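Local coordinates for UspA domain-containing protein (Pyrococcus horikoshii, PDB 2DUM), which is of unknown function but belongs to the universal stress protein A family and may take part in stress responses, as relatives do, at residues A[10-15]-A[36-41]; A[40-45]-A[100-105]. One frame throughout, in Å; residues are numbered along the deposited sequence.

Contact 1 of 2, residues A[10-15]-A[36-41]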
loop_
_atom_site.group_PDB
_atom_site.type_symbol
_atom_site.label_atom_id
_atom_site.label_comp_id
_atom_site.label_asym_id
_atom_site.label_seq_id
_atom_site.Cartn_x
_atom_site.Cartn_y
_atom_site.Cartn_z
ATOM N N PHE A 10 -6.833 7.906 6.621
ATOM C CA PHE A 10 -7.696 6.914 6.110
ATOM C C PHE A 10 -8.909 7.654 5.728
ATOM O O PHE A 10 -9.650 8.090 6.590
ATOM C CB PHE A 10 -8.069 5.953 7.249
ATOM C CG PHE A 10 -9.155 5.047 6.885
ATOM C CD1 PHE A 10 -10.443 5.411 7.065
ATOM C CD2 PHE A 10 -8.892 3.888 6.252
ATOM C CE1 PHE A 10 -11.463 4.645 6.680
ATOM C CE2 PHE A 10 -9.943 3.076 5.839
ATOM C CZ PHE A 10 -11.239 3.482 6.077
ATOM N N PRO A 11 -9.065 7.910 4.459
ATOM C CA PRO A 11 -10.239 8.391 3.789
ATOM C C PRO A 11 -11.409 7.439 3.662
ATOM O O PRO A 11 -11.287 6.344 3.063
ATOM C CB PRO A 11 -9.710 8.682 2.432
ATOM C CG PRO A 11 -8.198 9.009 2.748
ATOM C CD PRO A 11 -7.909 7.888 3.566
ATOM N N THR A 12 -12.547 7.895 4.207
ATOM C CA THR A 12 -13.840 7.219 4.048
ATOM C C THR A 12 -14.800 7.861 3.089
ATOM O O THR A 12 -15.123 9.039 3.123
ATOM C CB THR A 12 -14.650 6.955 5.344
ATOM O OG1 THR A 12 -15.970 6.469 4.986
ATOM C CG2 THR A 12 -14.789 8.229 6.205
ATOM N N ASP A 13 -15.331 6.966 2.301
ATOM C CA ASP A 13 -16.014 7.240 1.097
ATOM C C ASP A 13 -17.429 7.265 1.493
ATOM O O ASP A 13 -18.306 7.420 0.695
ATOM C CB ASP A 13 -15.772 5.976 0.282
ATOM C CG ASP A 13 -16.194 6.129 -1.136
ATOM O OD1 ASP A 13 -16.737 7.234 -1.342
ATOM O OD2 ASP A 13 -15.994 5.196 -2.002
ATOM N N PHE A 14 -17.650 7.065 2.768
ATOM C CA PHE A 14 -18.931 6.625 3.236
ATOM C C PHE A 14 -19.491 5.504 2.428
ATOM O O PHE A 14 -20.500 4.981 2.836
ATOM C CB PHE A 14 -19.918 7.761 3.384
ATOM C CG PHE A 14 -19.617 8.586 4.548
ATOM C CD1 PHE A 14 -19.469 7.986 5.781
ATOM C CD2 PHE A 14 -19.369 9.970 4.416
ATOM C CE1 PHE A 14 -19.109 8.793 6.891
ATOM C CE2 PHE A 14 -19.000 10.796 5.535
ATOM C CZ PHE A 14 -18.870 10.229 6.759
ATOM N N SER A 15 -18.822 5.091 1.348
ATOM C CA SER A 15 -19.264 3.946 0.562
ATOM C C SER A 15 -19.339 2.616 1.309
ATOM O O SER A 15 -18.911 2.478 2.453
ATOM C CB SER A 15 -18.314 3.705 -0.607
ATOM O OG SER A 15 -17.049 3.205 -0.158
ATOM N N VAL A 36 -5.316 7.667 14.160
ATOM C CA VAL A 36 -5.858 7.679 12.775
ATOM C C VAL A 36 -6.701 8.970 12.412
ATOM O O VAL A 36 -7.585 9.381 13.144
ATOM C CB VAL A 36 -6.625 6.361 12.441
ATOM C CG1 VAL A 36 -7.107 5.811 13.657
ATOM C CG2 VAL A 36 -7.797 6.568 11.437
ATOM N N ILE A 37 -6.453 9.618 11.302
ATOM C CA ILE A 37 -7.324 10.701 11.011
ATOM C C ILE A 37 -8.281 10.129 9.992
ATOM O O ILE A 37 -7.910 9.684 8.904
ATOM C CB ILE A 37 -6.525 11.799 10.375
ATOM C CG1 ILE A 37 -5.427 12.209 11.291
ATOM C CG2 ILE A 37 -7.360 12.976 9.905
ATOM C CD1 ILE A 37 -4.146 12.406 10.491
ATOM N N LEU A 38 -9.526 10.176 10.332
ATOM C CA LEU A 38 -10.518 9.634 9.506
ATOM C C LEU A 38 -11.036 10.750 8.600
ATOM O O LEU A 38 -11.938 11.450 8.992
ATOM C CB LEU A 38 -11.575 9.270 10.483
ATOM C CG LEU A 38 -12.789 8.619 9.958
ATOM C CD1 LEU A 38 -12.260 7.227 9.593
ATOM C CD2 LEU A 38 -13.832 8.643 11.118
ATOM N N LEU A 39 -10.489 10.938 7.392
ATOM C CA LEU A 39 -10.897 12.048 6.489
ATOM C C LEU A 39 -12.116 11.765 5.669
ATOM O O LEU A 39 -12.433 10.620 5.410
ATOM C CB LEU A 39 -9.796 12.324 5.523
ATOM C CG LEU A 39 -9.927 13.614 4.742
ATOM C CD1 LEU A 39 -10.469 14.658 5.616
ATOM C CD2 LEU A 39 -8.590 14.081 4.272
ATOM N N HIS A 40 -12.836 12.813 5.287
ATOM C CA HIS A 40 -13.965 12.717 4.317
ATOM C C HIS A 40 -14.058 13.952 3.497
ATOM O O HIS A 40 -14.277 15.058 4.048
ATOM C CB HIS A 40 -15.331 12.613 4.959
ATOM C CG HIS A 40 -16.443 12.567 3.965
ATOM N ND1 HIS A 40 -16.485 11.640 2.950
ATOM C CD2 HIS A 40 -17.546 13.347 3.803
ATOM C CE1 HIS A 40 -17.579 11.831 2.223
ATOM N NE2 HIS A 40 -18.243 12.865 2.713
ATOM N N VAL A 41 -13.907 13.789 2.193
ATOM C CA VAL A 41 -13.804 14.965 1.408
ATOM C C VAL A 41 -15.047 14.997 0.692
ATOM O O VAL A 41 -15.211 14.245 -0.216
ATOM C CB VAL A 41 -12.775 14.858 0.336
ATOM C CG1 VAL A 41 -12.543 16.232 -0.249
ATOM C CG2 VAL A 41 -11.584 14.334 0.895
#
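His-40 and Thr-12 meet through a side chain and a backbone carbonyl. His-40 ND1 donates to Thr-12 O at 2.9 Å, with an N-H...O angle of 149°. The carbonyl points almost straight at ND1, although its oxygen lies somewhat off the ring plane. The other major contact of this ring is with Phe-14. The two rings form a T-shaped pair, with centroids 4.4 Å apart and planes at 60°. The edge of Phe-14 faces the imidazole, and its CE2 sits over the centre of one face. CG of His-40 lies anti to the backbone N (chi1 178°), which turns the ring toward Thr-12 O and Phe-14. The hydrogen bond and the stack together probably limit rotation of the imidazole. Phe-14 is positioned in turn by an ST turn, in which its backbone N donates to Thr-12 OG1 at 2.8 Å. That hydroxyl also bonds to Lys-83 NZ. Behind the rings the backbones pair as parallel strands. Phe-10 N bonds to Ile-37 O (3.1 Å), Leu-39 N to Phe-10 O (3.1 Å) and Thr-12 N to Leu-39 O (3.0 Å). Phe-10 and Leu-38 point the same way from the sheet, and Leu-38 CD1 touches the ring edge at Phe-10 CD1 (3.6 Å). The pairing joins the strands of the beta-alpha-beta unit 7-11, 16-28, 35-43. Helix 16-28 packs on Phe-10 and Phe-14, helix 69-90 on Leu-38 and Phe-14, and helix 105-115 on Pro-11 and Leu-39. Strand 95-103 flanks strand 35-43 on its other edge.

Contact 2 of 2, residues A[40-45]-A[100-105]; sequences HVIDEG and IRFGIP
From His-40 with Ile-100 to Asp-43 with Gly-103, the strands pair in parallel, their axes 29° apart and 4.6 Å at closest approach. Arg-101 N bonds to His-40 O (3.2 Å), Ile-42 N to Arg-101 O (2.9 Å), and Gly-103 N to Ile-42 O (3.0 Å). Ile-42 and Phe-102 lie side by side on the same face as His-40 and Ile-100. Val-41 occupies the reverse face with Arg-101. Its CG1 is anti to the backbone N (chi1 -169°), which brings that methyl beside Gly-103 N at 3.8 Å. Asp-43 crosses Pro-105 at about a right angle, its CB 3.8 Å from Pro-105 CG, while its OD2 bonds to Thr-46 OG1. The Glu-44 chain bends back at chi2, and OE1 comes to 3.4 Å from Phe-102 CB. The same oxygen makes a weak, long ion pair with Lys-69, which also forms a cation-pi contact with Phe-102. With an alanine at Glu-44 the carboxylate is gone, and Lys-69 is likely to lose this distant countercharge while Phe-102 CB loses a neighbour. Strands 35-43 and 95-103, linked through helix 69-90, form a parallel beta-alpha-beta crossover, with 95-103 outermost within this chain. Helix 69-90 packs over Ile-100 through Ala-76 and Leu-80. On the reverse face lies helix 105-115, where Ile-109 touches Val-41 and Glu-108 and Glu-115 form salt bridges with Arg-101.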
loop_
_atom_site.group_PDB
_atom_site.type_symbol
_atom_site.label_atom_id
_atom_site.label_comp_id
_atom_site.label_asym_id
_atom_site.label_seq_id
_atom_site.Cartn_x
_atom_site.Cartn_y
_atom_site.Cartn_z
ATOM N N HIS A 40 -12.836 12.813 5.287
ATOM C CA HIS A 40 -13.965 12.717 4.317
ATOM C C HIS A 40 -14.058 13.952 3.497
ATOM O O HIS A 40 -14.277 15.058 4.048
ATOM C CB HIS A 40 -15.331 12.613 4.959
ATOM C CG HIS A 40 -16.443 12.567 3.965
ATOM N ND1 HIS A 40 -16.485 11.640 2.950
ATOM C CD2 HIS A 40 -17.546 13.347 3.803
ATOM C CE1 HIS A 40 -17.579 11.831 2.223
ATOM N NE2 HIS A 40 -18.243 12.865 2.713
ATOM N N VAL A 41 -13.907 13.789 2.193
ATOM C CA VAL A 41 -13.804 14.965 1.408
ATOM C C VAL A 41 -15.047 14.997 0.692
ATOM O O VAL A 41 -15.211 14.245 -0.216
ATOM C CB VAL A 41 -12.775 14.858 0.336
ATOM C CG1 VAL A 41 -12.543 16.232 -0.249
ATOM C CG2 VAL A 41 -11.584 14.334 0.895
ATOM N N ILE A 42 -15.932 15.887 1.045
ATOM C CA ILE A 42 -17.146 15.940 0.252
ATOM C C ILE A 42 -16.861 16.668 -1.076
ATOM O O ILE A 42 -16.338 17.808 -1.081
ATOM C CB ILE A 42 -18.464 16.279 1.133
ATOM C CG1 ILE A 42 -19.792 15.856 0.389
ATOM C CG2 ILE A 42 -18.335 17.672 1.932
ATOM C CD1 ILE A 42 -20.397 14.352 0.684
ATOM N N ASP A 43 -17.124 15.930 -2.168
ATOM C CA ASP A 43 -16.566 16.199 -3.494
ATOM C C ASP A 43 -17.131 17.434 -4.142
ATOM O O ASP A 43 -18.331 17.526 -4.375
ATOM C CB ASP A 43 -16.784 14.988 -4.409
ATOM C CG ASP A 43 -16.279 15.213 -5.895
ATOM O OD1 ASP A 43 -15.334 16.012 -6.204
ATOM O OD2 ASP A 43 -16.837 14.544 -6.790
ATOM N N GLU A 44 -16.262 18.381 -4.467
ATOM C CA GLU A 44 -16.653 19.625 -5.158
ATOM C C GLU A 44 -17.442 19.333 -6.450
ATOM O O GLU A 44 -18.520 19.901 -6.708
ATOM C CB GLU A 44 -15.393 20.463 -5.482
ATOM C CG GLU A 44 -15.491 21.979 -5.085
ATOM C CD GLU A 44 -15.080 22.304 -3.603
ATOM O OE1 GLU A 44 -15.883 22.905 -2.821
ATOM O OE2 GLU A 44 -13.929 21.983 -3.230
ATOM N N GLY A 45 -16.878 18.440 -7.258
ATOM C CA GLY A 45 -17.548 17.956 -8.459
ATOM C C GLY A 45 -19.011 17.597 -8.249
ATOM O O GLY A 45 -19.906 18.284 -8.761
ATOM N N ILE A 100 -12.916 17.021 7.692
ATOM C CA ILE A 100 -13.955 17.157 6.668
ATOM C C ILE A 100 -13.382 18.285 5.860
ATOM O O ILE A 100 -13.135 19.391 6.430
ATOM C CB ILE A 100 -15.265 17.748 7.249
ATOM C CG1 ILE A 100 -16.285 16.680 7.669
ATOM C CG2 ILE A 100 -16.032 18.419 6.205
ATOM C CD1 ILE A 100 -15.882 15.619 8.847
ATOM N N ARG A 101 -13.159 18.029 4.560
ATOM C CA ARG A 101 -12.757 19.080 3.652
ATOM C C ARG A 101 -13.693 19.022 2.500
ATOM O O ARG A 101 -14.310 17.994 2.293
ATOM C CB ARG A 101 -11.318 18.861 3.197
ATOM C CG ARG A 101 -10.298 18.464 4.298
ATOM C CD ARG A 101 -9.959 19.560 5.284
ATOM N NE ARG A 101 -8.573 20.003 5.139
ATOM C CZ ARG A 101 -7.838 20.013 4.001
ATOM N NH1 ARG A 101 -6.562 20.465 4.060
ATOM N NH2 ARG A 101 -8.334 19.578 2.805
ATOM N N PHE A 102 -13.846 20.142 1.785
ATOM C CA PHE A 102 -14.513 20.183 0.436
ATOM C C PHE A 102 -13.528 20.021 -0.686
ATOM O O PHE A 102 -12.382 20.469 -0.578
ATOM C CB PHE A 102 -15.300 21.493 0.248
ATOM C CG PHE A 102 -16.433 21.561 1.151
ATOM C CD1 PHE A 102 -16.336 22.276 2.349
ATOM C CD2 PHE A 102 -17.541 20.741 0.924
ATOM C CE1 PHE A 102 -17.399 22.252 3.309
ATOM C CE2 PHE A 102 -18.595 20.687 1.866
ATOM C CZ PHE A 102 -18.532 21.449 3.064
ATOM N N GLY A 103 -13.920 19.414 -1.788
ATOM C CA GLY A 103 -12.969 19.490 -2.909
ATOM C C GLY A 103 -12.910 18.297 -3.807
ATOM O O GLY A 103 -13.914 17.572 -3.956
ATOM N N ILE A 104 -11.762 18.087 -4.437
ATOM C CA ILE A 104 -11.655 16.878 -5.282
ATOM C C ILE A 104 -11.039 15.814 -4.424
ATOM O O ILE A 104 -9.927 15.988 -3.889
ATOM C CB ILE A 104 -10.904 17.061 -6.694
ATOM C CG1 ILE A 104 -9.540 17.791 -6.530
ATOM C CG2 ILE A 104 -11.856 17.688 -7.737
ATOM C CD1 ILE A 104 -9.444 18.780 -5.259
ATOM N N PRO A 105 -11.778 14.731 -4.262
ATOM C CA PRO A 105 -11.297 13.728 -3.376
ATOM C C PRO A 105 -9.741 13.552 -3.375
ATOM O O PRO A 105 -9.095 13.980 -2.401
ATOM C CB PRO A 105 -12.133 12.508 -3.780
ATOM C CG PRO A 105 -13.479 13.119 -4.079
ATOM C CD PRO A 105 -13.074 14.367 -4.852
#

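How the contacts relate
From the N terminus, strand 7-11 leads through helix 16-28 to strand 35-43, and contact 1 closes this beta-alpha-beta loop. The chain then leaves strand 35-43, passes a partly unmodelled region and helix 69-90, and returns as strand 95-103. Contact 2 closes that longer loop. The two loops neither nest nor cross. They follow one another and share His-40 and Val-41. Strand 35-43 is thus held on both edges, with Leu-39 CD1 of contact 1 reaching Arg-101 CG of contact 2. Together they set the 3-2-1 part of the 3-2-1-4-5 parallel sheet, a Rossmann-like order fitting the HUP clan.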